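Local coordinates for protein probable receptor YhhM (Klebsiella variicola At-22, PDB 3Q6C) that is of unknown function, a probable receptor of the DUF2500 family whose small domain is built around an antiparallel beta sheet, at residues R5-I16 with E32-E42. Numbering follows the deposited sequence.
Sequences RVIVSNKREKVI and EMRYEASFRPE
With CG of R12 trans to its backbone N (chi1 -172°) and the chain bent at chi3, the R12 side chain runs alongside that of E36, which extends beyond CG after a chi1 of -72°, and brings its guanidinium edge to the carboxylate. NH2 of R12 meets OE2 of E36 at 2.9 Å, a salt bridge whose hydrogen bond is weak, the two flat groups being turned 70° against each other. K14 NZ adds a longer, weak salt bridge to the same E36 OE2, and R34 NE lies 3.6 Å from that oxygen, so R12, K14 and R34 share one carboxylate, which probably balances their charge only in part. Beneath this network, strand 2-15, the central one of a five-stranded antiparallel sheet, pairs with 33-41, which 48-52 flanks on its other edge; backbone bonds such as R34 N to K14 O (2.7 Å) and I7 N to R40 O (2.7 Å) join them. A classic beta bulge interrupts the ladder where S9 and N10 both face S38, overlapping an inverse gamma turn centred on V8. On the opposite face the side chains around F39 are apolar: CG2 of V6 reaches CD1 of the F39 ring at 3.5 Å and CG2 of V8 lies 3.9 Å from its CE1, while L60, L68 and F78 also pack against F39. Farther along, E13 lies beside Y35, its CG 3.5 Å from ring atom CE2, and Y57 of helix 54-59 touches both side chains.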
ATOM      1  N   ARG A   5      -4.283   9.200  -6.560  1.00 20.35           N
ATOM      2  CA  ARG A   5      -5.495   8.549  -6.078  1.00 20.60           C
ATOM      3  C   ARG A   5      -5.492   7.103  -6.548  1.00 19.84           C
ATOM      4  O   ARG A   5      -5.425   6.833  -7.744  1.00 21.13           O
ATOM      5  CB  ARG A   5      -6.751   9.249  -6.608  1.00 21.19           C
ATOM      6  CG  ARG A   5      -6.783  10.748  -6.351  1.00 27.89           C
ATOM      7  CD  ARG A   5      -8.196  11.316  -6.442  1.00 29.91           C
ATOM      8  NE  ARG A   5      -8.992  10.925  -5.279  1.00 34.64           N
ATOM      9  CZ  ARG A   5      -9.790   9.863  -5.234  1.00 35.10           C
ATOM     10  NH1 ARG A   5      -9.914   9.081  -6.296  1.00 32.92           N
ATOM     11  NH2 ARG A   5     -10.451   9.574  -4.117  1.00 35.33           N
ATOM     12  N   VAL A   6      -5.562   6.166  -5.615  1.00 18.22           N
ATOM     13  CA  VAL A   6      -5.557   4.760  -5.998  1.00 17.47           C
ATOM     14  C   VAL A   6      -6.492   3.971  -5.113  1.00 17.79           C
ATOM     15  O   VAL A   6      -7.101   4.511  -4.183  1.00 15.48           O
ATOM     16  CB  VAL A   6      -4.159   4.124  -5.841  1.00 15.92           C
ATOM     17  CG1 VAL A   6      -3.103   4.960  -6.552  1.00 14.16           C
ATOM     18  CG2 VAL A   6      -3.838   3.974  -4.369  1.00 16.92           C
ATOM     19  N   ILE A   7      -6.602   2.685  -5.419  1.00 18.08           N
ATOM     20  CA  ILE A   7      -7.413   1.792  -4.620  1.00 17.98           C
ATOM     21  C   ILE A   7      -6.440   0.767  -4.052  1.00 17.00           C
ATOM     22  O   ILE A   7      -5.411   0.469  -4.663  1.00 15.47           O
ATOM     23  CB  ILE A   7      -8.498   1.086  -5.462  1.00 19.68           C
ATOM     24  CG1 ILE A   7      -9.429   0.308  -4.538  1.00 22.10           C
ATOM     25  CG2 ILE A   7      -7.867   0.136  -6.460  1.00 18.46           C
ATOM     26  CD1 ILE A   7     -10.622  -0.318  -5.243  1.00 23.76           C
ATOM     27  N   VAL A   8      -6.746   0.255  -2.868  1.00 17.65           N
ATOM     28  CA  VAL A   8      -5.890  -0.744  -2.241  1.00 18.62           C
ATOM     29  C   VAL A   8      -6.121  -2.107  -2.893  1.00 19.43           C
ATOM     30  O   VAL A   8      -6.974  -2.885  -2.460  1.00 18.32           O
ATOM     31  CB  VAL A   8      -6.163  -0.828  -0.731  1.00 18.12           C
ATOM     32  CG1 VAL A   8      -5.257  -1.860  -0.091  1.00 20.45           C
ATOM     33  CG2 VAL A   8      -5.923   0.535  -0.096  1.00 21.24           C
ATOM     34  N   SER A   9      -5.351  -2.355  -3.955  1.00 20.86           N
ATOM     35  CA  SER A   9      -5.395  -3.584  -4.742  1.00 22.60           C
ATOM     36  C   SER A   9      -5.472  -4.840  -3.914  1.00 24.09           C
ATOM     37  O   SER A   9      -6.481  -5.543  -3.935  1.00 27.16           O
ATOM     38  CB  SER A   9      -4.151  -3.697  -5.626  1.00 24.21           C
ATOM     39  OG  SER A   9      -4.310  -3.029  -6.852  1.00 27.90           O
ATOM     40  N   ASN A  10      -4.386  -5.138  -3.211  1.00 25.09           N
ATOM     41  CA  ASN A  10      -4.326  -6.334  -2.395  1.00 26.11           C
ATOM     42  C   ASN A  10      -3.227  -6.255  -1.361  1.00 25.26           C
ATOM     43  O   ASN A  10      -2.373  -5.374  -1.412  1.00 25.27           O
ATOM     44  CB  ASN A  10      -4.090  -7.567  -3.273  1.00 27.78           C
ATOM     45  CG  ASN A  10      -2.656  -7.676  -3.748  1.00 29.02           C
ATOM     46  OD1 ASN A  10      -2.158  -6.792  -4.440  1.00 31.05           O
ATOM     47  ND2 ASN A  10      -1.981  -8.759  -3.372  1.00 26.82           N
ATOM     48  N   LYS A  11      -3.260  -7.206  -0.432  1.00 24.56           N
ATOM     49  CA  LYS A  11      -2.292  -7.306   0.650  1.00 23.67           C
ATOM     50  C   LYS A  11      -1.807  -8.746   0.794  1.00 24.45           C
ATOM     51  O   LYS A  11      -2.588  -9.698   0.723  1.00 25.13           O
ATOM     52  CB  LYS A  11      -2.927  -6.847   1.965  1.00 21.97           C
ATOM     53  CG  LYS A  11      -2.990  -5.331   2.136  1.00 20.64           C
ATOM     54  CD  LYS A  11      -3.919  -4.928   3.283  1.00 18.46           C
ATOM     55  CE  LYS A  11      -3.495  -5.522   4.629  1.00 16.74           C
ATOM     56  NZ  LYS A  11      -4.567  -5.325   5.656  1.00 14.12           N
ATOM     57  N   ARG A  12      -0.509  -8.907   0.994  1.00 24.66           N
ATOM     58  CA  ARG A  12       0.042 -10.230   1.155  1.00 24.31           C
ATOM     59  C   ARG A  12       0.944 -10.265   2.362  1.00 23.23           C
ATOM     60  O   ARG A  12       1.711  -9.342   2.602  1.00 20.85           O
ATOM     61  CB  ARG A  12       0.828 -10.649  -0.086  1.00 26.61           C
ATOM     62  CG  ARG A  12       1.281 -12.113  -0.058  1.00 31.65           C
ATOM     63  CD  ARG A  12       2.121 -12.483  -1.278  1.00 35.92           C
ATOM     64  NE  ARG A  12       3.383 -11.743  -1.327  1.00 39.16           N
ATOM     65  CZ  ARG A  12       4.288 -11.865  -2.295  1.00 40.17           C
ATOM     66  NH1 ARG A  12       4.075 -12.699  -3.306  1.00 39.70           N
ATOM     67  NH2 ARG A  12       5.411 -11.150  -2.253  1.00 38.86           N
ATOM     68  N   GLU A  13       0.815 -11.335   3.133  1.00 25.08           N
ATOM     69  CA  GLU A  13       1.637 -11.562   4.313  1.00 26.93           C
ATOM     70  C   GLU A  13       2.433 -12.797   3.916  1.00 27.55           C
ATOM     71  O   GLU A  13       1.867 -13.794   3.476  1.00 28.25           O
ATOM     72  CB  GLU A  13       0.767 -11.864   5.526  1.00 27.38           C
ATOM     73  CG  GLU A  13       1.412 -11.501   6.847  1.00 30.94           C
ATOM     74  CD  GLU A  13       0.507 -11.799   8.027  1.00 33.30           C
ATOM     75  OE1 GLU A  13      -0.724 -11.870   7.824  1.00 34.01           O
ATOM     76  OE2 GLU A  13       1.027 -11.952   9.156  1.00 33.92           O
ATOM     77  N   LYS A  14       3.745 -12.723   4.058  1.00 28.71           N
ATOM     78  CA  LYS A  14       4.605 -13.821   3.661  1.00 31.42           C
ATOM     79  C   LYS A  14       5.694 -14.073   4.690  1.00 32.72           C
ATOM     80  O   LYS A  14       6.191 -13.143   5.322  1.00 32.00           O
ATOM     81  CB  LYS A  14       5.223 -13.483   2.305  1.00 33.26           C
ATOM     82  CG  LYS A  14       6.264 -14.449   1.803  1.00 37.01           C
ATOM     83  CD  LYS A  14       6.654 -14.123   0.364  1.00 39.69           C
ATOM     84  CE  LYS A  14       7.276 -12.738   0.243  1.00 40.68           C
ATOM     85  NZ  LYS A  14       7.508 -12.374  -1.185  1.00 40.36           N
ATOM     86  N   VAL A  15       6.061 -15.338   4.856  1.00 34.61           N
ATOM     87  CA  VAL A  15       7.104 -15.695   5.808  1.00 35.95           C
ATOM     88  C   VAL A  15       8.406 -15.982   5.077  1.00 36.47           C
ATOM     89  O   VAL A  15       8.400 -16.631   4.039  1.00 35.98           O
ATOM     90  CB  VAL A  15       6.705 -16.929   6.611  1.00 35.47           C
ATOM     91  CG1 VAL A  15       6.443 -18.084   5.668  1.00 35.81           C
ATOM     92  CG2 VAL A  15       7.792 -17.267   7.605  1.00 34.22           C
ATOM     93  N   ILE A  16       9.513 -15.483   5.622  1.00 38.88           N
ATOM     94  CA  ILE A  16      10.837 -15.683   5.030  1.00 41.27           C
ATOM     95  C   ILE A  16      11.888 -16.071   6.082  1.00 44.11           C
ATOM     96  O   ILE A  16      11.552 -16.326   7.244  1.00 44.93           O
ATOM     97  CB  ILE A  16      11.320 -14.414   4.309  1.00 40.19           C
ATOM     98  CG1 ILE A  16      11.456 -13.264   5.309  1.00 39.80           C
ATOM     99  CG2 ILE A  16      10.350 -14.045   3.200  1.00 38.05           C
ATOM    100  CD1 ILE A  16      12.049 -12.008   4.711  1.00 38.68           C
ATOM    101  N   GLU A  32      11.469 -12.535   9.441  1.00 50.63           N
ATOM    102  CA  GLU A  32      10.664 -13.740   9.274  1.00 50.35           C
ATOM    103  C   GLU A  32       9.363 -13.393   8.558  1.00 48.57           C
ATOM    104  O   GLU A  32       8.949 -14.090   7.634  1.00 49.41           O
ATOM    105  CB  GLU A  32      10.346 -14.359  10.636  1.00 52.92           C
ATOM    106  CG  GLU A  32      10.506 -15.873  10.690  1.00 55.77           C
ATOM    107  CD  GLU A  32      11.939 -16.292  10.949  1.00 57.94           C
ATOM    108  OE1 GLU A  32      12.469 -15.918  12.018  1.00 59.60           O
ATOM    109  OE2 GLU A  32      12.534 -16.989  10.095  1.00 58.51           O
HETATM  110  N   MSE A  33       8.722 -12.313   8.988  1.00 45.59           N
HETATM  111  CA  MSE A  33       7.472 -11.878   8.378  1.00 43.85           C
HETATM  112  C   MSE A  33       7.667 -10.698   7.438  1.00 40.49           C
HETATM  113  O   MSE A  33       8.268  -9.693   7.809  1.00 39.98           O
HETATM  114  CB  MSE A  33       6.462 -11.495   9.462  1.00 47.14           C
HETATM  115  CG  MSE A  33       6.014 -12.662  10.301  1.00 51.99           C
HETATM  116 SE   MSE A  33       5.041 -13.956   9.244  1.00 58.65          SE
HETATM  117  CE  MSE A  33       3.284 -13.671  10.009  1.00 55.96           C
ATOM    118  N   ARG A  34       7.161 -10.825   6.218  1.00 36.78           N
ATOM    119  CA  ARG A  34       7.263  -9.754   5.239  1.00 34.32           C
ATOM    120  C   ARG A  34       5.870  -9.299   4.848  1.00 31.69           C
ATOM    121  O   ARG A  34       4.983 -10.122   4.626  1.00 28.73           O
ATOM    122  CB  ARG A  34       7.995 -10.223   3.989  1.00 36.93           C
ATOM    123  CG  ARG A  34       8.302  -9.097   3.016  1.00 42.70           C
ATOM    124  CD  ARG A  34       9.018  -9.623   1.788  1.00 47.26           C
ATOM    125  NE  ARG A  34       9.668  -8.560   1.028  1.00 51.34           N
ATOM    126  CZ  ARG A  34      10.617  -7.762   1.512  1.00 52.54           C
ATOM    127  NH1 ARG A  34      11.033  -7.901   2.767  1.00 52.58           N
ATOM    128  NH2 ARG A  34      11.157  -6.832   0.734  1.00 52.97           N
ATOM    129  N   TYR A  35       5.677  -7.987   4.762  1.00 27.87           N
ATOM    130  CA  TYR A  35       4.376  -7.454   4.398  1.00 25.55           C
ATOM    131  C   TYR A  35       4.430  -6.618   3.125  1.00 25.47           C
ATOM    132  O   TYR A  35       5.378  -5.866   2.902  1.00 26.30           O
ATOM    133  CB  TYR A  35       3.809  -6.622   5.547  1.00 23.69           C
ATOM    134  CG  TYR A  35       3.782  -7.338   6.882  1.00 21.12           C
ATOM    135  CD1 TYR A  35       4.894  -7.330   7.728  1.00 19.97           C
ATOM    136  CD2 TYR A  35       2.640  -8.004   7.311  1.00 19.02           C
ATOM    137  CE1 TYR A  35       4.860  -7.964   8.974  1.00 18.06           C
ATOM    138  CE2 TYR A  35       2.598  -8.642   8.549  1.00 16.31           C
ATOM    139  CZ  TYR A  35       3.706  -8.617   9.373  1.00 17.35           C
ATOM    140  OH  TYR A  35       3.647  -9.235  10.605  1.00 19.43           O
ATOM    141  N   GLU A  36       3.405  -6.764   2.289  1.00 24.82           N
ATOM    142  CA  GLU A  36       3.319  -6.043   1.026  1.00 23.45           C
ATOM    143  C   GLU A  36       1.886  -5.603   0.716  1.00 22.76           C
ATOM    144  O   GLU A  36       0.926  -6.348   0.931  1.00 22.64           O
ATOM    145  CB  GLU A  36       3.823  -6.927  -0.114  1.00 23.20           C
ATOM    146  CG  GLU A  36       5.328  -7.150  -0.145  1.00 26.22           C
ATOM    147  CD  GLU A  36       5.756  -8.232  -1.142  1.00 28.00           C
ATOM    148  OE1 GLU A  36       5.206  -8.286  -2.262  1.00 28.96           O
ATOM    149  OE2 GLU A  36       6.654  -9.027  -0.805  1.00 30.41           O
ATOM    150  N   ALA A  37       1.746  -4.382   0.213  1.00 20.00           N
ATOM    151  CA  ALA A  37       0.442  -3.861  -0.155  1.00 17.44           C
ATOM    152  C   ALA A  37       0.531  -3.350  -1.579  1.00 17.29           C
ATOM    153  O   ALA A  37       1.519  -2.725  -1.967  1.00 18.04           O
ATOM    154  CB  ALA A  37       0.046  -2.744   0.767  1.00 17.45           C
ATOM    155  N   SER A  38      -0.493  -3.631  -2.371  1.00 16.93           N
ATOM    156  CA  SER A  38      -0.497  -3.164  -3.746  1.00 17.13           C
ATOM    157  C   SER A  38      -1.533  -2.079  -3.926  1.00 17.81           C
ATOM    158  O   SER A  38      -2.639  -2.174  -3.404  1.00 18.16           O
ATOM    159  CB  SER A  38      -0.785  -4.309  -4.715  1.00 15.12           C
ATOM    160  OG  SER A  38       0.335  -5.164  -4.836  1.00 14.93           O
ATOM    161  N   PHE A  39      -1.158  -1.039  -4.658  1.00 18.30           N
ATOM    162  CA  PHE A  39      -2.058   0.064  -4.935  1.00 17.94           C
ATOM    163  C   PHE A  39      -2.276   0.147  -6.437  1.00 21.22           C
ATOM    164  O   PHE A  39      -1.338  -0.020  -7.233  1.00 22.05           O
ATOM    165  CB  PHE A  39      -1.459   1.348  -4.397  1.00 15.07           C
ATOM    166  CG  PHE A  39      -1.305   1.342  -2.912  1.00 15.84           C
ATOM    167  CD1 PHE A  39      -2.364   1.722  -2.091  1.00 12.27           C
ATOM    168  CD2 PHE A  39      -0.119   0.899  -2.324  1.00 14.65           C
ATOM    169  CE1 PHE A  39      -2.246   1.659  -0.699  1.00 13.08           C
ATOM    170  CE2 PHE A  39       0.010   0.830  -0.939  1.00 14.95           C
ATOM    171  CZ  PHE A  39      -1.057   1.210  -0.121  1.00 14.86           C
ATOM    172  N   ARG A  40      -3.522   0.387  -6.826  1.00 22.12           N
ATOM    173  CA  ARG A  40      -3.856   0.472  -8.235  1.00 25.21           C
ATOM    174  C   ARG A  40      -4.609   1.753  -8.556  1.00 25.71           C
ATOM    175  O   ARG A  40      -5.406   2.238  -7.756  1.00 25.14           O
ATOM    176  CB  ARG A  40      -4.698  -0.740  -8.637  1.00 28.18           C
ATOM    177  CG  ARG A  40      -5.196  -0.713 -10.059  1.00 32.21           C
ATOM    178  CD  ARG A  40      -6.147  -1.852 -10.289  1.00 34.73           C
ATOM    179  NE  ARG A  40      -5.484  -3.139 -10.136  1.00 37.11           N
ATOM    180  CZ  ARG A  40      -6.117  -4.252  -9.788  1.00 38.04           C
ATOM    181  NH1 ARG A  40      -7.425  -4.218  -9.553  1.00 38.26           N
ATOM    182  NH2 ARG A  40      -5.450  -5.394  -9.689  1.00 37.92           N
ATOM    183  N   PRO A  41      -4.358   2.323  -9.738  1.00 26.46           N
ATOM    184  CA  PRO A  41      -5.040   3.558 -10.130  1.00 29.36           C
ATOM    185  C   PRO A  41      -6.529   3.312 -10.370  1.00 32.41           C
ATOM    186  O   PRO A  41      -6.905   2.285 -10.942  1.00 32.90           O
ATOM    187  CB  PRO A  41      -4.311   3.966 -11.416  1.00 27.04           C
ATOM    188  CG  PRO A  41      -2.944   3.314 -11.274  1.00 25.59           C
ATOM    189  CD  PRO A  41      -3.302   1.968 -10.703  1.00 25.89           C
ATOM    190  N   GLU A  42      -7.370   4.249  -9.933  1.00 34.92           N
ATOM    191  CA  GLU A  42      -8.811   4.128 -10.127  1.00 36.84           C
ATOM    192  C   GLU A  42      -9.118   4.100 -11.626  1.00 37.12           C
ATOM    193  O   GLU A  42      -9.029   3.056 -12.280  1.00 36.37           O
ATOM    194  CB  GLU A  42      -9.562   5.310  -9.491  1.00 38.61           C
ATOM    195  CG  GLU A  42      -8.725   6.278  -8.670  1.00 41.55           C
ATOM    196  CD  GLU A  42      -8.900   7.735  -9.117  1.00 44.00           C
ATOM    197  OE1 GLU A  42      -8.212   8.175 -10.076  1.00 40.05           O
ATOM    198  OE2 GLU A  42      -9.738   8.436  -8.510  1.00 44.14           O
TER